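Beta-N-acetylhexosaminidase (Thermotoga neapolitana, PDB 5BZA) probably hydrolyses terminal non-reducing N-acetyl-D-hexosamine residues from N-acetyl-beta-D-hexosaminides, as a member of glycosyl hydrolase family 3. Local coordinates at residues 341-353 with 392-405. Sequence-based numbering, arbitrary orientation.
Sequences ELLGREVVLLVPS and PDDVDGELIFDFVV. With CD (cadmium ion), chain T.
Glu-398 OE1 is gripped twice: a cadmium ion lies 2.7 Å from it, and the backbone N of Glu-346 reaches it at 3.1 Å, in a nearly straight bond that comes from above the carboxylate plane. Glu-398 OE2 also binds the metal, while Glu-346 adds its OE1 at 2.2 Å from the cadmium, its carboxylate turned 90° from that of Glu-398. The ion thus probably offsets the repulsion between two acids, and Arg-381 forms a salt bridge with Glu-346 OE2. The extended chain of Arg-345 crosses Glu-398 at a slant and carries NH1 to Glu-398 O (2.7 Å), the O lying in the guanidinium plane and NH1 meeting one of its lone pairs. An alanine here would lose that bond and is likely to leave Glu-398 O without this charged donor. Beyond this end, strands 347-352 and 399-404 run parallel as neighbours in the mixed sheet of the C-terminal domain, Val-348 and Leu-350 each using N and O to bond the other strand. Beta-branched Val-347, its CG1 anti to the backbone N (chi1 173°), sets that methyl over the centre of the Phe-401 ring, 3.5 Å from the centroid, a CH-pi contact. On the sheet face that carries Val-348 and Leu-350, the branched Leu-350 puts its CD1 methyl against Pro-392 CB at 3.7 Å and against Ile-400 CG2, its apolar fork suiting a buried apolar site.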
ATOM      1  N   GLU B 341     -10.736  38.479   4.267  1.00 45.82           N
ATOM      2  CA  GLU B 341     -11.579  39.022   3.202  1.00 44.52           C
ATOM      3  C   GLU B 341     -11.118  38.704   1.756  1.00 38.35           C
ATOM      4  O   GLU B 341     -11.913  38.853   0.826  1.00 36.49           O
ATOM      5  CB  GLU B 341     -11.742  40.546   3.402  1.00 42.39           C
ATOM      6  CG  GLU B 341     -10.436  41.352   3.411  1.00 46.75           C
ATOM      7  CD  GLU B 341      -9.712  41.302   4.776  1.00 51.70           C
ATOM      8  OE1 GLU B 341     -10.183  40.560   5.690  1.00 47.80           O
ATOM      9  OE2 GLU B 341      -8.649  41.976   4.916  1.00 57.89           O
ATOM     10  N   LEU B 342      -9.871  38.282   1.535  1.00 35.55           N
ATOM     11  CA  LEU B 342      -9.455  38.016   0.153  1.00 32.93           C
ATOM     12  C   LEU B 342      -9.818  36.582  -0.243  1.00 30.77           C
ATOM     13  O   LEU B 342      -9.850  36.220  -1.425  1.00 28.38           O
ATOM     14  CB  LEU B 342      -7.935  38.160  -0.025  1.00 34.01           C
ATOM     15  CG  LEU B 342      -7.091  39.420   0.136  1.00 37.98           C
ATOM     16  CD1 LEU B 342      -5.657  39.084  -0.213  1.00 28.98           C
ATOM     17  CD2 LEU B 342      -7.597  40.520  -0.760  1.00 32.28           C
ATOM     18  N   LEU B 343     -10.086  35.772   0.767  1.00 28.91           N
ATOM     19  CA  LEU B 343     -10.087  34.330   0.587  1.00 27.66           C
ATOM     20  C   LEU B 343     -11.336  33.771  -0.153  1.00 26.92           C
ATOM     21  O   LEU B 343     -11.305  32.647  -0.665  1.00 26.45           O
ATOM     22  CB  LEU B 343      -9.859  33.665   1.951  1.00 25.61           C
ATOM     23  CG  LEU B 343      -8.427  33.988   2.466  1.00 30.10           C
ATOM     24  CD1 LEU B 343      -8.105  33.254   3.763  1.00 27.48           C
ATOM     25  CD2 LEU B 343      -7.314  33.730   1.420  1.00 25.19           C
ATOM     26  N   GLY B 344     -12.438  34.523  -0.169  1.00 26.76           N
ATOM     27  CA  GLY B 344     -13.625  34.133  -0.917  1.00 20.96           C
ATOM     28  C   GLY B 344     -13.559  34.460  -2.402  1.00 21.78           C
ATOM     29  O   GLY B 344     -14.543  34.281  -3.093  1.00 24.94           O
ATOM     30  N   ARG B 345     -12.428  34.949  -2.912  1.00 21.58           N
ATOM     31  CA  ARG B 345     -12.341  35.314  -4.338  1.00 21.77           C
ATOM     32  C   ARG B 345     -11.986  34.133  -5.204  1.00 20.00           C
ATOM     33  O   ARG B 345     -11.598  33.098  -4.679  1.00 19.75           O
ATOM     34  CB  ARG B 345     -11.274  36.391  -4.580  1.00 21.56           C
ATOM     35  CG  ARG B 345     -11.462  37.686  -3.831  1.00 25.35           C
ATOM     36  CD  ARG B 345     -10.252  38.596  -4.129  1.00 27.63           C
ATOM     37  NE  ARG B 345     -10.326  39.906  -3.470  1.00 33.65           N
ATOM     38  CZ  ARG B 345      -9.403  40.866  -3.603  1.00 31.64           C
ATOM     39  NH1 ARG B 345      -8.349  40.676  -4.389  1.00 27.63           N
ATOM     40  NH2 ARG B 345      -9.546  42.018  -2.957  1.00 29.99           N
ATOM     41  N   GLU B 346     -11.979  34.317  -6.525  1.00 16.39           N
ATOM     42  CA  GLU B 346     -11.676  33.194  -7.403  1.00 17.66           C
ATOM     43  C   GLU B 346     -10.148  33.174  -7.544  1.00 19.21           C
ATOM     44  O   GLU B 346      -9.504  34.229  -7.609  1.00 18.59           O
ATOM     45  CB  GLU B 346     -12.330  33.352  -8.781  1.00 17.06           C
ATOM     46  CG  GLU B 346     -13.837  33.699  -8.775  1.00 16.51           C
ATOM     47  CD  GLU B 346     -14.266  34.304 -10.124  1.00 17.78           C
ATOM     48  OE1 GLU B 346     -14.701  35.484 -10.156  1.00 12.42           O
ATOM     49  OE2 GLU B 346     -14.032  33.643 -11.180  1.00 20.33           O
ATOM     50  N   VAL B 347      -9.562  31.984  -7.611  1.00 18.78           N
ATOM     51  CA  VAL B 347      -8.125  31.879  -7.458  1.00 16.25           C
ATOM     52  C   VAL B 347      -7.531  31.459  -8.780  1.00 21.98           C
ATOM     53  O   VAL B 347      -8.087  30.630  -9.489  1.00 18.30           O
ATOM     54  CB  VAL B 347      -7.701  30.873  -6.315  1.00 15.46           C
ATOM     55  CG1 VAL B 347      -6.213  30.654  -6.289  1.00 15.53           C
ATOM     56  CG2 VAL B 347      -8.138  31.391  -4.941  1.00 16.51           C
ATOM     57  N   VAL B 348      -6.385  32.054  -9.099  1.00 18.86           N
ATOM     58  CA  VAL B 348      -5.627  31.656 -10.246  1.00 21.87           C
ATOM     59  C   VAL B 348      -4.467  30.841  -9.681  1.00 18.63           C
ATOM     60  O   VAL B 348      -3.762  31.317  -8.768  1.00 19.23           O
ATOM     61  CB  VAL B 348      -5.133  32.882 -11.045  1.00 19.84           C
ATOM     62  CG1 VAL B 348      -4.173  32.436 -12.121  1.00 20.29           C
ATOM     63  CG2 VAL B 348      -6.313  33.573 -11.693  1.00 20.77           C
ATOM     64  N   LEU B 349      -4.213  29.667 -10.252  1.00 17.63           N
ATOM     65  CA  LEU B 349      -3.213  28.770  -9.680  1.00 16.41           C
ATOM     66  C   LEU B 349      -2.014  28.680 -10.591  1.00 20.16           C
ATOM     67  O   LEU B 349      -2.126  28.284 -11.766  1.00 20.14           O
ATOM     68  CB  LEU B 349      -3.762  27.357  -9.488  1.00 17.36           C
ATOM     69  CG  LEU B 349      -4.912  27.067  -8.511  1.00 18.59           C
ATOM     70  CD1 LEU B 349      -5.248  25.578  -8.537  1.00 13.68           C
ATOM     71  CD2 LEU B 349      -4.571  27.532  -7.086  1.00 17.01           C
ATOM     72  N   LEU B 350      -0.851  28.978 -10.025  1.00 17.25           N
ATOM     73  CA  LEU B 350       0.378  28.882 -10.776  1.00 18.17           C
ATOM     74  C   LEU B 350       1.082  27.677 -10.228  1.00 18.37           C
ATOM     75  O   LEU B 350       1.476  27.654  -9.050  1.00 17.77           O
ATOM     76  CB  LEU B 350       1.244  30.146 -10.620  1.00 19.94           C
ATOM     77  CG  LEU B 350       0.693  31.421 -11.256  1.00 23.50           C
ATOM     78  CD1 LEU B 350       1.614  32.643 -11.063  1.00 18.88           C
ATOM     79  CD2 LEU B 350       0.468  31.156 -12.733  1.00 30.66           C
ATOM     80  N   VAL B 351       1.232  26.666 -11.068  1.00 15.25           N
ATOM     81  CA  VAL B 351       1.711  25.389 -10.571  1.00 20.13           C
ATOM     82  C   VAL B 351       2.895  24.934 -11.396  1.00 20.08           C
ATOM     83  O   VAL B 351       2.797  24.939 -12.617  1.00 22.85           O
ATOM     84  CB  VAL B 351       0.585  24.303 -10.617  1.00 18.99           C
ATOM     85  CG1 VAL B 351       1.146  22.938 -10.249  1.00 16.17           C
ATOM     86  CG2 VAL B 351      -0.595  24.702  -9.701  1.00 17.99           C
ATOM     87  N   PRO B 352       4.016  24.544 -10.738  1.00 22.20           N
ATOM     88  CA  PRO B 352       5.204  24.004 -11.428  1.00 23.07           C
ATOM     89  C   PRO B 352       4.795  22.983 -12.480  1.00 26.80           C
ATOM     90  O   PRO B 352       3.933  22.157 -12.212  1.00 27.04           O
ATOM     91  CB  PRO B 352       6.007  23.347 -10.304  1.00 25.97           C
ATOM     92  CG  PRO B 352       5.660  24.175  -9.099  1.00 27.01           C
ATOM     93  CD  PRO B 352       4.230  24.643  -9.284  1.00 22.06           C
ATOM     94  N   SER B 353       5.429  23.058 -13.645  1.00 30.57           N
ATOM     95  CA  SER B 353       5.069  22.276 -14.827  1.00 32.11           C
ATOM     96  C   SER B 353       5.233  20.772 -14.770  1.00 32.32           C
ATOM     97  O   SER B 353       4.634  20.087 -15.605  1.00 38.52           O
ATOM     98  CB  SER B 353       5.874  22.768 -16.028  1.00 32.99           C
ATOM     99  OG  SER B 353       5.577  21.988 -17.170  1.00 38.78           O
ATOM    100  N   PRO B 392       6.967  32.137 -13.506  1.00 31.29           N
ATOM    101  CA  PRO B 392       5.638  32.452 -14.060  1.00 32.30           C
ATOM    102  C   PRO B 392       5.655  33.605 -15.056  1.00 32.70           C
ATOM    103  O   PRO B 392       6.405  34.557 -14.878  1.00 33.45           O
ATOM    104  CB  PRO B 392       4.806  32.818 -12.825  1.00 31.07           C
ATOM    105  CG  PRO B 392       5.801  33.191 -11.769  1.00 29.88           C
ATOM    106  CD  PRO B 392       7.066  32.439 -12.070  1.00 26.71           C
ATOM    107  N   ASP B 393       4.881  33.510 -16.128  1.00 37.38           N
ATOM    108  CA  ASP B 393       4.668  34.690 -16.953  1.00 37.81           C
ATOM    109  C   ASP B 393       3.863  35.646 -16.080  1.00 43.90           C
ATOM    110  O   ASP B 393       3.312  35.227 -15.056  1.00 42.70           O
ATOM    111  CB  ASP B 393       3.921  34.368 -18.253  1.00 43.17           C
ATOM    112  CG  ASP B 393       4.720  33.457 -19.183  1.00 48.69           C
ATOM    113  OD1 ASP B 393       5.946  33.314 -18.959  1.00 46.62           O
ATOM    114  OD2 ASP B 393       4.137  32.949 -20.177  1.00 53.12           O
ATOM    115  N   ASP B 394       3.774  36.920 -16.445  1.00 42.47           N
ATOM    116  CA  ASP B 394       3.004  37.812 -15.587  1.00 41.35           C
ATOM    117  C   ASP B 394       1.534  37.410 -15.712  1.00 41.02           C
ATOM    118  O   ASP B 394       1.107  36.871 -16.743  1.00 40.64           O
ATOM    119  CB  ASP B 394       3.191  39.295 -15.912  1.00 43.59           C
ATOM    120  CG  ASP B 394       2.675  40.194 -14.774  1.00 50.01           C
ATOM    121  OD1 ASP B 394       3.399  40.315 -13.751  1.00 47.30           O
ATOM    122  OD2 ASP B 394       1.545  40.735 -14.873  1.00 50.07           O
ATOM    123  N   VAL B 395       0.772  37.598 -14.642  1.00 36.23           N
ATOM    124  CA  VAL B 395      -0.659  37.348 -14.725  1.00 35.27           C
ATOM    125  C   VAL B 395      -1.362  38.100 -13.605  1.00 35.83           C
ATOM    126  O   VAL B 395      -0.719  38.661 -12.725  1.00 37.22           O
ATOM    127  CB  VAL B 395      -0.972  35.834 -14.660  1.00 36.86           C
ATOM    128  CG1 VAL B 395      -0.785  35.302 -13.244  1.00 33.04           C
ATOM    129  CG2 VAL B 395      -2.397  35.538 -15.197  1.00 43.11           C
ATOM    130  N   ASP B 396      -2.684  38.157 -13.665  1.00 32.35           N
ATOM    131  CA  ASP B 396      -3.410  38.867 -12.644  1.00 28.53           C
ATOM    132  C   ASP B 396      -4.692  38.073 -12.458  1.00 31.01           C
ATOM    133  O   ASP B 396      -5.004  37.181 -13.246  1.00 30.44           O
ATOM    134  CB  ASP B 396      -3.714  40.308 -13.029  1.00 31.90           C
ATOM    135  CG  ASP B 396      -4.053  41.163 -11.823  1.00 35.96           C
ATOM    136  OD1 ASP B 396      -3.961  40.642 -10.683  1.00 36.79           O
ATOM    137  OD2 ASP B 396      -4.467  42.332 -12.011  1.00 38.61           O
ATOM    138  N   GLY B 397      -5.389  38.361 -11.371  1.00 28.15           N
ATOM    139  CA  GLY B 397      -6.593  37.656 -11.003  1.00 22.79           C
ATOM    140  C   GLY B 397      -6.989  38.277  -9.687  1.00 25.19           C
ATOM    141  O   GLY B 397      -6.313  39.182  -9.164  1.00 22.41           O
ATOM    142  N   GLU B 398      -8.098  37.816  -9.142  1.00 22.03           N
ATOM    143  CA  GLU B 398      -8.571  38.380  -7.893  1.00 24.04           C
ATOM    144  C   GLU B 398      -7.710  37.862  -6.752  1.00 21.81           C
ATOM    145  O   GLU B 398      -7.542  38.521  -5.715  1.00 22.48           O
ATOM    146  CB  GLU B 398     -10.024  38.003  -7.686  1.00 21.40           C
ATOM    147  CG  GLU B 398     -10.810  38.207  -8.932  1.00 21.36           C
ATOM    148  CD  GLU B 398     -12.205  37.637  -8.791  1.00 25.63           C
ATOM    149  OE1 GLU B 398     -12.533  37.126  -7.695  1.00 27.13           O
ATOM    150  OE2 GLU B 398     -12.950  37.693  -9.778  1.00 24.59           O
ATOM    151  N   LEU B 399      -7.180  36.656  -6.950  1.00 18.24           N
ATOM    152  CA  LEU B 399      -6.295  36.028  -5.976  1.00 15.30           C
ATOM    153  C   LEU B 399      -5.411  35.103  -6.726  1.00 17.44           C
ATOM    154  O   LEU B 399      -5.877  34.361  -7.590  1.00 14.99           O
ATOM    155  CB  LEU B 399      -7.070  35.281  -4.895  1.00 17.86           C
ATOM    156  CG  LEU B 399      -6.365  34.774  -3.621  1.00 19.07           C
ATOM    157  CD1 LEU B 399      -5.608  35.882  -2.877  1.00 17.66           C
ATOM    158  CD2 LEU B 399      -7.421  34.154  -2.683  1.00 21.66           C
ATOM    159  N   ILE B 400      -4.109  35.186  -6.430  1.00 20.06           N
ATOM    160  CA  ILE B 400      -3.157  34.361  -7.136  1.00 16.34           C
ATOM    161  C   ILE B 400      -2.396  33.513  -6.139  1.00 17.58           C
ATOM    162  O   ILE B 400      -1.904  34.029  -5.132  1.00 15.18           O
ATOM    163  CB  ILE B 400      -2.188  35.197  -7.969  1.00 15.49           C
ATOM    164  CG1 ILE B 400      -2.967  36.141  -8.886  1.00 18.39           C
ATOM    165  CG2 ILE B 400      -1.335  34.272  -8.822  1.00 19.82           C
ATOM    166  CD1 ILE B 400      -2.097  37.087  -9.743  1.00 23.29           C
ATOM    167  N   PHE B 401      -2.325  32.208  -6.417  1.00 14.58           N
ATOM    168  CA  PHE B 401      -1.544  31.294  -5.591  1.00 15.72           C
ATOM    169  C   PHE B 401      -0.333  30.905  -6.392  1.00 19.81           C
ATOM    170  O   PHE B 401      -0.464  30.148  -7.366  1.00 19.75           O
ATOM    171  CB  PHE B 401      -2.308  30.011  -5.214  1.00 16.77           C
ATOM    172  CG  PHE B 401      -3.423  30.202  -4.209  1.00 16.88           C
ATOM    173  CD1 PHE B 401      -3.651  31.427  -3.612  1.00 15.39           C
ATOM    174  CD2 PHE B 401      -4.183  29.110  -3.797  1.00 15.72           C
ATOM    175  CE1 PHE B 401      -4.670  31.593  -2.682  1.00 17.73           C
ATOM    176  CE2 PHE B 401      -5.207  29.253  -2.837  1.00 16.73           C
ATOM    177  CZ  PHE B 401      -5.451  30.497  -2.280  1.00 17.57           C
ATOM    178  N   ASP B 402       0.848  31.382  -5.988  1.00 18.57           N
ATOM    179  CA  ASP B 402       2.068  30.982  -6.682  1.00 18.62           C
ATOM    180  C   ASP B 402       2.702  29.835  -5.884  1.00 17.58           C
ATOM    181  O   ASP B 402       3.115  29.985  -4.724  1.00 16.77           O
ATOM    182  CB  ASP B 402       3.019  32.189  -6.857  1.00 20.14           C
ATOM    183  CG  ASP B 402       4.385  31.820  -7.474  1.00 24.52           C
ATOM    184  OD1 ASP B 402       4.532  30.723  -8.081  1.00 22.95           O
ATOM    185  OD2 ASP B 402       5.310  32.694  -7.414  1.00 23.60           O
ATOM    186  N   PHE B 403       2.752  28.667  -6.511  1.00 20.56           N
ATOM    187  CA  PHE B 403       3.345  27.510  -5.854  1.00 19.40           C
ATOM    188  C   PHE B 403       4.805  27.458  -6.241  1.00 19.75           C
ATOM    189  O   PHE B 403       5.208  26.947  -7.301  1.00 18.96           O
ATOM    190  CB  PHE B 403       2.595  26.227  -6.212  1.00 20.60           C
ATOM    191  CG  PHE B 403       1.237  26.151  -5.580  1.00 19.04           C
ATOM    192  CD1 PHE B 403       1.093  25.695  -4.275  1.00 18.93           C
ATOM    193  CD2 PHE B 403       0.126  26.636  -6.238  1.00 19.37           C
ATOM    194  CE1 PHE B 403      -0.147  25.660  -3.668  1.00 18.56           C
ATOM    195  CE2 PHE B 403      -1.120  26.607  -5.628  1.00 20.62           C
ATOM    196  CZ  PHE B 403      -1.251  26.118  -4.345  1.00 15.42           C
ATOM    197  N   VAL B 404       5.593  28.039  -5.358  1.00 20.45           N
ATOM    198  CA  VAL B 404       6.973  28.389  -5.664  1.00 20.52           C
ATOM    199  C   VAL B 404       7.940  27.213  -5.495  1.00 25.80           C
ATOM    200  O   VAL B 404       8.020  26.595  -4.432  1.00 26.24           O
ATOM    201  CB  VAL B 404       7.433  29.520  -4.781  1.00 21.65           C
ATOM    202  CG1 VAL B 404       8.857  29.906  -5.148  1.00 25.44           C
ATOM    203  CG2 VAL B 404       6.452  30.712  -4.882  1.00 20.02           C
ATOM    204  N   VAL B 405       8.692  26.952  -6.558  1.00 24.79           N
ATOM    205  CA  VAL B 405       9.793  25.992  -6.587  1.00 25.52           C
ATOM    206  C   VAL B 405      11.041  26.727  -7.159  1.00 34.96           C
ATOM    207  O   VAL B 405      10.908  27.536  -8.098  1.00 33.89           O
ATOM    208  CB  VAL B 405       9.415  24.767  -7.423  1.00 28.23           C
ATOM    209  CG1 VAL B 405      10.619  23.899  -7.727  1.00 28.90           C
ATOM    210  CG2 VAL B 405       8.319  23.961  -6.706  1.00 26.20           C
TER
HETATM  211 CD    CD T 508     -15.151  36.795  -8.434  1.00 26.81          CD
HETATM  212  O   HOH W   1      -9.193  35.500 -10.163  1.00 26.03           O
HETATM  213  O   HOH W   2     -15.506  38.022  -6.351  1.00 12.84           O